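Local coordinates for protein purine nucleoside phosphorylase (Anopheles gambiae, PDB 2P4S) that catalyses the phosphorolysis of inosine, guanosine and their 2'-deoxy forms to free purine base and pentose 1-phosphate in purine salvage, at residues 258-268 against 355-366; 284-292 against 330-340. All coordinates share one frame; numbering follows the deposited sequence.

In the fold
The two contacts sit in different parts of one alpha/beta phosphorylase fold. Interaction 1 pairs helix 253-265 with helix 353-370, two helices lying together against strands 214-221 and 319-329 of the mixed sheet. Interaction 2 joins the start of helix 288-296 to the loop that leaves strand 319-329 on its way to helix 342-350, beside the bound inhibitor and a neighbouring subunit of the trimer. Along the chain, interaction 2 is nested inside the loop that interaction 1 closes. Their centres lie about 32 Å apart and their nearest atoms about 17 Å; strand 319-329 is common to both: side chains of the two helices pack on it in interaction 1, and it runs into the pocket loop of interaction 2.

Interaction 1: 258-268 against 355-366; sequences QAKVIARQIGI and TLGEFVSRIVKH
Segments 258-268 and 355-366 bring two helices together at an interaxial distance of 9.9 Å, their N-to-C directions 135° apart, with the CA of A259 nearest that of I363 and the CA of I262 nearest that of F359. This is helix-on-helix packing over the sheet of an alpha/beta fold, away from the annotated sites, and it illustrates how an apolar seam can be bordered by polar groups. F359 is central to the seam. With CG anti to the backbone N (chi1 180°), its ring extends along the first helix to A259, where CZ meets A259 CB at 3.7 Å and CD1 meets I262 CG2. I266 CD1 lies at the ring's edge, I363 CD1 covers part of one face, and F323 makes an edge-to-face pair with the ring from strand 319-329. The I262 side chain also runs across I363, its CD1 3.7 Å from I363 CG1. The first helix then ends in a Schellman motif, with G267 at C-prime and a bond from I268 N to A263 O; I268 of this turn and T355 touch tip to tip through their CG2 methyls.

Along the border, the R362 guanidinium is held at its edge by two partners. NE donates to E358 OE2 over 2.6 Å, meeting the anti lone pair of that oxygen, in a salt bridge one helical turn back, while NH1 reaches Q265 OE1 at 3.3 Å from above the amide's carbonyl plane. I266 CG2 sits over the centre of one guanidinium face, which should limit its rotation. At the other end, Q258 bends at chi2 and lays its amide almost parallel to the H366 ring, the planes 9° apart. Its CG makes a CH-pi contact 3.5 Å from the H366 ring centroid, and a water bridges Q258 NE2 to R362 O.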
# COMPACT_ATOMS: atom_id res chain seq x y z
N GLN A 258 9.99 8.34 31.42
CA GLN A 258 9.38 9.30 32.38
C GLN A 258 7.86 9.07 32.53
O GLN A 258 7.30 9.13 33.64
CB GLN A 258 9.74 10.76 32.01
CG GLN A 258 9.19 11.83 32.97
CD GLN A 258 9.65 11.65 34.46
OE1 GLN A 258 10.63 10.95 34.74
NE2 GLN A 258 8.93 12.30 35.40
N ALA A 259 7.20 8.81 31.41
CA ALA A 259 5.78 8.39 31.37
C ALA A 259 5.45 7.21 32.29
O ALA A 259 4.40 7.17 32.95
CB ALA A 259 5.37 8.08 29.90
N LYS A 260 6.34 6.24 32.34
CA LYS A 260 6.14 5.09 33.22
C LYS A 260 6.25 5.50 34.70
O LYS A 260 5.56 4.96 35.55
CB LYS A 260 7.13 3.98 32.89
CG LYS A 260 6.96 3.33 31.52
CD LYS A 260 8.17 2.46 31.15
CE LYS A 260 7.91 1.68 29.87
NZ LYS A 260 9.09 0.85 29.36
N VAL A 261 7.14 6.45 34.99
CA VAL A 261 7.30 7.02 36.32
C VAL A 261 6.07 7.87 36.72
O VAL A 261 5.54 7.70 37.83
CB VAL A 261 8.59 7.88 36.39
CG1 VAL A 261 8.70 8.56 37.76
CG2 VAL A 261 9.84 6.99 36.12
N ILE A 262 5.61 8.73 35.79
CA ILE A 262 4.39 9.48 35.97
C ILE A 262 3.19 8.56 36.16
O ILE A 262 2.35 8.79 37.03
CB ILE A 262 4.14 10.45 34.73
CG1 ILE A 262 5.25 11.52 34.64
CG2 ILE A 262 2.70 10.97 34.74
CD1 ILE A 262 5.55 12.05 33.21
N ALA A 263 3.09 7.49 35.37
CA ALA A 263 1.96 6.56 35.50
C ALA A 263 1.82 6.10 36.92
O ALA A 263 0.70 6.08 37.46
CB ALA A 263 2.10 5.34 34.56
N ARG A 264 2.93 5.69 37.54
CA ARG A 264 2.84 5.26 38.94
C ARG A 264 2.54 6.44 39.93
O ARG A 264 1.75 6.26 40.87
CB ARG A 264 4.07 4.41 39.37
CG ARG A 264 3.82 3.77 40.72
CD ARG A 264 4.75 2.68 41.10
NE ARG A 264 4.50 2.30 42.48
CZ ARG A 264 5.41 1.80 43.30
NH1 ARG A 264 6.69 1.61 42.92
NH2 ARG A 264 5.04 1.49 44.53
N GLN A 265 3.14 7.62 39.72
CA GLN A 265 2.81 8.82 40.54
C GLN A 265 1.31 9.13 40.57
O GLN A 265 0.80 9.53 41.61
CB GLN A 265 3.55 10.06 40.06
CG GLN A 265 5.09 9.99 40.19
CD GLN A 265 5.76 11.14 39.40
OE1 GLN A 265 5.09 11.89 38.64
NE2 GLN A 265 7.08 11.29 39.58
N ILE A 266 0.61 8.94 39.45
CA ILE A 266 -0.80 9.33 39.37
C ILE A 266 -1.78 8.15 39.47
O ILE A 266 -3.00 8.31 39.37
CB ILE A 266 -1.07 10.27 38.16
CG1 ILE A 266 -0.88 9.52 36.82
CG2 ILE A 266 -0.16 11.50 38.29
CD1 ILE A 266 -1.23 10.32 35.58
N GLY A 267 -1.24 6.97 39.74
CA GLY A 267 -2.08 5.83 40.07
C GLY A 267 -2.62 5.05 38.88
O GLY A 267 -3.56 4.31 39.04
N ILE A 268 -2.02 5.21 37.70
CA ILE A 268 -2.51 4.51 36.50
C ILE A 268 -1.54 3.45 35.89
O ILE A 268 -1.68 3.07 34.72
CB ILE A 268 -2.92 5.50 35.37
CG1 ILE A 268 -1.70 6.31 34.88
CG2 ILE A 268 -4.17 6.34 35.82
CD1 ILE A 268 -1.90 7.00 33.54
N THR A 355 -7.42 12.52 34.17
CA THR A 355 -6.22 11.68 34.06
C THR A 355 -5.30 12.01 32.85
O THR A 355 -4.08 12.20 33.00
CB THR A 355 -6.65 10.17 33.97
OG1 THR A 355 -7.49 9.85 35.08
CG2 THR A 355 -5.46 9.23 33.97
N LEU A 356 -5.91 12.05 31.67
CA LEU A 356 -5.20 12.39 30.45
C LEU A 356 -4.49 13.73 30.58
O LEU A 356 -3.33 13.85 30.19
CB LEU A 356 -6.15 12.39 29.25
CG LEU A 356 -6.78 11.02 28.84
CD1 LEU A 356 -8.11 11.24 28.06
CD2 LEU A 356 -5.85 10.19 28.01
N GLY A 357 -5.16 14.71 31.18
CA GLY A 357 -4.60 16.07 31.34
C GLY A 357 -3.42 16.10 32.31
O GLY A 357 -2.37 16.67 32.01
N GLU A 358 -3.60 15.45 33.45
CA GLU A 358 -2.54 15.31 34.45
C GLU A 358 -1.32 14.61 33.87
O GLU A 358 -0.18 15.08 34.03
CB GLU A 358 -3.08 14.54 35.65
CG GLU A 358 -2.14 14.54 36.87
CD GLU A 358 -1.78 15.96 37.38
OE1 GLU A 358 -2.71 16.82 37.51
OE2 GLU A 358 -0.58 16.22 37.65
N PHE A 359 -1.56 13.50 33.16
CA PHE A 359 -0.50 12.71 32.48
C PHE A 359 0.27 13.55 31.48
O PHE A 359 1.49 13.67 31.55
CB PHE A 359 -1.12 11.43 31.83
CG PHE A 359 -0.12 10.53 31.10
CD1 PHE A 359 0.72 9.66 31.80
CD2 PHE A 359 -0.03 10.57 29.71
CE1 PHE A 359 1.63 8.82 31.13
CE2 PHE A 359 0.87 9.71 29.02
CZ PHE A 359 1.71 8.84 29.74
N VAL A 360 -0.45 14.18 30.56
CA VAL A 360 0.21 15.01 29.56
C VAL A 360 0.95 16.24 30.16
O VAL A 360 2.05 16.61 29.73
CB VAL A 360 -0.76 15.43 28.42
CG1 VAL A 360 -0.11 16.51 27.50
CG2 VAL A 360 -1.13 14.18 27.59
N SER A 361 0.31 16.84 31.14
CA SER A 361 0.85 17.98 31.88
C SER A 361 2.18 17.67 32.60
O SER A 361 3.14 18.45 32.54
CB SER A 361 -0.25 18.43 32.85
OG SER A 361 0.21 19.48 33.62
N ARG A 362 2.26 16.50 33.22
CA ARG A 362 3.54 16.01 33.77
C ARG A 362 4.64 15.69 32.76
O ARG A 362 5.80 15.97 33.06
CB ARG A 362 3.29 14.86 34.72
CG ARG A 362 2.47 15.31 35.88
CD ARG A 362 2.52 14.39 37.04
NE ARG A 362 1.60 14.87 38.08
CZ ARG A 362 1.68 14.54 39.37
NH1 ARG A 362 2.63 13.69 39.79
NH2 ARG A 362 0.79 15.02 40.24
N ILE A 363 4.30 15.14 31.58
CA ILE A 363 5.30 15.02 30.48
C ILE A 363 5.85 16.34 29.99
O ILE A 363 7.06 16.49 29.82
CB ILE A 363 4.81 14.16 29.26
CG1 ILE A 363 5.03 12.67 29.55
CG2 ILE A 363 5.64 14.43 27.98
CD1 ILE A 363 3.73 12.01 29.82
N VAL A 364 4.98 17.31 29.76
CA VAL A 364 5.40 18.64 29.29
C VAL A 364 6.29 19.30 30.36
O VAL A 364 7.32 19.95 30.05
CB VAL A 364 4.14 19.51 28.97
CG1 VAL A 364 4.51 20.99 28.78
CG2 VAL A 364 3.43 18.97 27.75
N LYS A 365 5.88 19.15 31.63
CA LYS A 365 6.68 19.65 32.75
C LYS A 365 8.09 19.03 32.78
O LYS A 365 9.06 19.73 32.99
CB LYS A 365 5.93 19.43 34.06
CG LYS A 365 6.77 19.61 35.36
CD LYS A 365 6.02 18.93 36.54
CE LYS A 365 6.46 19.51 37.91
NZ LYS A 365 7.73 18.91 38.38
N HIS A 366 8.20 17.73 32.49
CA HIS A 366 9.49 17.10 32.37
C HIS A 366 10.37 17.66 31.19
O HIS A 366 11.58 17.95 31.35
CB HIS A 366 9.32 15.57 32.27
CG HIS A 366 10.62 14.83 32.22
ND1 HIS A 366 11.40 14.61 33.34
CD2 HIS A 366 11.30 14.29 31.17
CE1 HIS A 366 12.49 13.95 32.98
NE2 HIS A 366 12.45 13.74 31.68
O HOH W 1 7.31 14.78 35.26

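Interaction 2: 284-292 against 330-340; sequences NFETVAEVK and CTMSYEEEEEH. With DIH (7-[[(3R,4R)-3-(hydroxymethyl)-4-oxidanyl-pyrrolidin-1-ium-1-yl]methyl]-3,5-dihydropyrrolo[3,2-d]pyrimidin-4-one), chain F.
This contact forms part of the purine pocket: F285 and E286 meet the inhibitor while the chain around them packs on the loop 330-340. E286 OE1 accepts from DIH N1 at 2.8 Å in a nearly straight bond (174°), and F285 CD1 lies 3.5 Å from DIH C6. H340 backs the F285 ring: its CB touches F285 CD2 at 3.7 Å, the two ring planes lying oblique to each other. Two waters donate to both E286 O and E338 OE2, which takes a bond from T331 OG1 on its anti lone pair; a third, only weakly bonded to E286 O, accepts from T331 N and lies 2.8 Å from H340 NE2.

Further on, V288 has CG1 anti to the backbone N (chi1 163°), and this methyl rests over one face of the Y334 ring, 3.6 Å from Y334 CZ. Y334 OH is hydrogen-bonded to D219 OD2 of the second subunit. V291 CG1 packs against C330 CB at 3.7 Å. T287 and E290 close the helix start with a capping box, E290 N bonding to T287 OG1 and T287 N to E290 OE1. Base recognition by a glutamate beside a subunit interface is characteristic of the trimeric purine nucleoside phosphorylase active site.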
# COMPACT_ATOMS: atom_id res chain seq x y z
N ASN A 284 -13.44 2.49 7.37
CA ASN A 284 -13.99 1.29 8.01
C ASN A 284 -12.99 0.72 9.05
O ASN A 284 -11.77 0.91 8.94
CB ASN A 284 -14.41 0.26 6.96
CG ASN A 284 -13.22 -0.28 6.15
OD1 ASN A 284 -12.78 0.34 5.20
ND2 ASN A 284 -12.70 -1.44 6.56
N PHE A 285 -13.51 0.05 10.07
CA PHE A 285 -12.63 -0.63 11.03
C PHE A 285 -12.22 -1.99 10.42
O PHE A 285 -12.72 -2.41 9.38
CB PHE A 285 -13.32 -0.79 12.41
CG PHE A 285 -13.69 0.51 13.07
CD1 PHE A 285 -12.73 1.30 13.70
CD2 PHE A 285 -15.03 0.95 13.10
CE1 PHE A 285 -13.08 2.53 14.32
CE2 PHE A 285 -15.39 2.17 13.73
CZ PHE A 285 -14.38 2.96 14.34
N GLU A 286 -11.33 -2.70 11.10
CA GLU A 286 -10.67 -3.89 10.55
C GLU A 286 -11.50 -5.19 10.62
O GLU A 286 -12.28 -5.40 11.55
CB GLU A 286 -9.36 -4.09 11.31
CG GLU A 286 -8.37 -2.95 11.11
CD GLU A 286 -8.83 -1.63 11.81
OE1 GLU A 286 -9.34 -1.73 12.97
OE2 GLU A 286 -8.69 -0.50 11.21
N THR A 287 -11.31 -6.07 9.65
CA THR A 287 -11.85 -7.43 9.70
C THR A 287 -11.09 -8.32 10.74
O THR A 287 -9.98 -7.98 11.23
CB THR A 287 -11.84 -8.11 8.32
OG1 THR A 287 -10.50 -8.49 7.98
CG2 THR A 287 -12.42 -7.20 7.23
N VAL A 288 -11.68 -9.47 11.06
CA VAL A 288 -11.07 -10.41 11.97
C VAL A 288 -9.76 -10.89 11.37
O VAL A 288 -8.77 -10.93 12.09
CB VAL A 288 -12.02 -11.63 12.27
CG1 VAL A 288 -11.24 -12.83 12.88
CG2 VAL A 288 -13.19 -11.21 13.17
N ALA A 289 -9.75 -11.22 10.07
CA ALA A 289 -8.57 -11.70 9.39
C ALA A 289 -7.44 -10.64 9.37
O ALA A 289 -6.27 -11.01 9.48
CB ALA A 289 -8.89 -12.18 7.92
N GLU A 290 -7.79 -9.37 9.12
CA GLU A 290 -6.83 -8.24 9.19
C GLU A 290 -6.22 -8.07 10.60
O GLU A 290 -5.02 -7.87 10.72
CB GLU A 290 -7.49 -6.93 8.75
CG GLU A 290 -7.85 -6.91 7.25
CD GLU A 290 -8.83 -5.79 6.85
OE1 GLU A 290 -9.42 -5.08 7.74
OE2 GLU A 290 -9.00 -5.62 5.62
N VAL A 291 -7.06 -8.11 11.65
CA VAL A 291 -6.57 -7.96 12.99
C VAL A 291 -5.57 -9.07 13.30
O VAL A 291 -4.53 -8.82 13.87
CB VAL A 291 -7.73 -7.89 14.07
CG1 VAL A 291 -7.17 -7.97 15.51
CG2 VAL A 291 -8.58 -6.62 13.92
N LYS A 292 -5.87 -10.30 12.86
CA LYS A 292 -4.98 -11.47 13.05
C LYS A 292 -3.65 -11.29 12.35
O LYS A 292 -2.59 -11.53 12.94
CB LYS A 292 -5.63 -12.76 12.54
CG LYS A 292 -6.69 -13.29 13.46
CD LYS A 292 -7.17 -14.66 13.00
CE LYS A 292 -8.37 -15.12 13.86
NZ LYS A 292 -9.20 -16.11 13.10
N CYS A 330 -10.02 -4.61 19.44
CA CYS A 330 -10.22 -5.09 18.07
C CYS A 330 -11.00 -6.41 18.13
O CYS A 330 -10.81 -7.21 19.06
CB CYS A 330 -8.87 -5.34 17.40
SG CYS A 330 -7.97 -3.86 17.07
N THR A 331 -11.86 -6.63 17.13
CA THR A 331 -12.59 -7.89 17.03
C THR A 331 -11.67 -9.07 16.68
O THR A 331 -11.02 -9.10 15.62
CB THR A 331 -13.75 -7.82 16.00
OG1 THR A 331 -14.50 -6.61 16.21
CG2 THR A 331 -14.70 -9.06 16.17
N MET A 332 -11.66 -10.07 17.55
CA MET A 332 -10.68 -11.14 17.37
C MET A 332 -11.25 -12.54 17.04
O MET A 332 -10.51 -13.51 16.91
CB MET A 332 -9.75 -11.12 18.57
CG MET A 332 -8.78 -9.93 18.44
SD MET A 332 -8.14 -9.79 20.03
CE MET A 332 -7.81 -8.02 20.36
N SER A 333 -12.55 -12.59 16.81
CA SER A 333 -13.24 -13.83 16.62
C SER A 333 -14.51 -13.59 15.79
O SER A 333 -15.12 -12.54 15.90
CB SER A 333 -13.59 -14.38 18.01
OG SER A 333 -14.79 -15.09 17.98
N TYR A 334 -14.89 -14.59 14.98
CA TYR A 334 -16.12 -14.55 14.18
C TYR A 334 -17.36 -14.72 15.06
O TYR A 334 -18.49 -14.46 14.61
CB TYR A 334 -16.09 -15.60 13.05
CG TYR A 334 -15.00 -15.31 12.07
CD1 TYR A 334 -15.10 -14.24 11.22
CD2 TYR A 334 -13.81 -16.08 12.04
CE1 TYR A 334 -14.09 -13.92 10.35
CE2 TYR A 334 -12.79 -15.76 11.16
CZ TYR A 334 -12.95 -14.68 10.31
OH TYR A 334 -11.97 -14.31 9.42
N GLU A 335 -17.14 -15.11 16.31
CA GLU A 335 -18.23 -15.29 17.28
C GLU A 335 -18.52 -14.11 18.22
O GLU A 335 -19.60 -14.05 18.80
CB GLU A 335 -17.96 -16.50 18.16
CG GLU A 335 -18.07 -17.81 17.43
CD GLU A 335 -17.44 -18.89 18.26
OE1 GLU A 335 -17.98 -19.23 19.36
OE2 GLU A 335 -16.37 -19.37 17.81
N GLU A 336 -17.58 -13.19 18.40
CA GLU A 336 -17.90 -12.11 19.32
C GLU A 336 -18.91 -11.11 18.78
O GLU A 336 -19.23 -11.10 17.57
CB GLU A 336 -16.67 -11.42 19.88
CG GLU A 336 -15.56 -11.13 18.92
CD GLU A 336 -14.42 -10.41 19.62
OE1 GLU A 336 -13.40 -11.08 19.96
OE2 GLU A 336 -14.59 -9.18 19.90
N GLU A 337 -19.48 -10.33 19.69
CA GLU A 337 -20.35 -9.23 19.28
C GLU A 337 -19.45 -8.01 19.09
O GLU A 337 -18.60 -7.73 19.93
CB GLU A 337 -21.50 -8.98 20.28
CG GLU A 337 -22.74 -9.84 19.97
CD GLU A 337 -23.06 -9.88 18.46
OE1 GLU A 337 -23.44 -8.79 17.95
OE2 GLU A 337 -22.88 -10.95 17.79
N GLU A 338 -19.60 -7.36 17.94
CA GLU A 338 -18.83 -6.18 17.63
C GLU A 338 -19.70 -4.95 17.79
O GLU A 338 -20.79 -4.87 17.21
CB GLU A 338 -18.24 -6.26 16.22
CG GLU A 338 -17.54 -4.99 15.75
CD GLU A 338 -17.00 -5.13 14.34
OE1 GLU A 338 -17.72 -4.79 13.37
OE2 GLU A 338 -15.86 -5.65 14.21
N GLU A 339 -19.22 -4.02 18.59
CA GLU A 339 -19.92 -2.76 18.82
C GLU A 339 -18.93 -1.59 18.69
O GLU A 339 -18.77 -0.81 19.62
CB GLU A 339 -20.61 -2.79 20.20
CG GLU A 339 -21.79 -3.80 20.30
CD GLU A 339 -22.30 -4.01 21.75
OE1 GLU A 339 -22.95 -3.09 22.32
OE2 GLU A 339 -22.04 -5.12 22.30
N HIS A 340 -18.25 -1.49 17.56
CA HIS A 340 -17.35 -0.36 17.30
C HIS A 340 -18.23 0.84 17.00
O HIS A 340 -19.03 0.78 16.06
CB HIS A 340 -16.44 -0.62 16.09
CG HIS A 340 -15.47 -1.75 16.28
ND1 HIS A 340 -14.96 -2.10 17.51
CD2 HIS A 340 -14.89 -2.58 15.38
CE1 HIS A 340 -14.12 -3.11 17.37
NE2 HIS A 340 -14.06 -3.41 16.08
O5' DIH F . -13.78 6.21 15.50
C5' DIH F . -13.02 6.33 14.28
C4' DIH F . -11.88 7.27 14.57
C6' DIH F . -11.06 6.81 15.80
C3' DIH F . -10.93 7.31 13.39
O3' DIH F . -10.39 8.63 13.31
C2' DIH F . -9.81 6.38 13.80
N1' DIH F . -9.68 6.65 15.27
C10 DIH F . -8.78 5.67 15.90
C9 DIH F . -9.33 4.30 16.22
C8 DIH F . -9.98 3.93 17.42
N7 DIH F . -10.29 2.60 17.35
C5 DIH F . -9.87 2.10 16.16
C6 DIH F . -9.87 0.74 15.55
O6 DIH F . -10.39 -0.29 16.14
N1 DIH F . -9.30 0.66 14.33
C2 DIH F . -8.75 1.72 13.67
N3 DIH F . -8.70 2.95 14.20
C4 DIH F . -9.26 3.14 15.45
O HOH W 2 -14.59 -4.02 12.27
O HOH W 3 -14.52 -7.55 12.25
O HOH W 4 -12.02 -4.83 14.89
O HOH W 5 -8.87 -11.15 14.92
O HOH W 6 -9.32 -15.32 10.20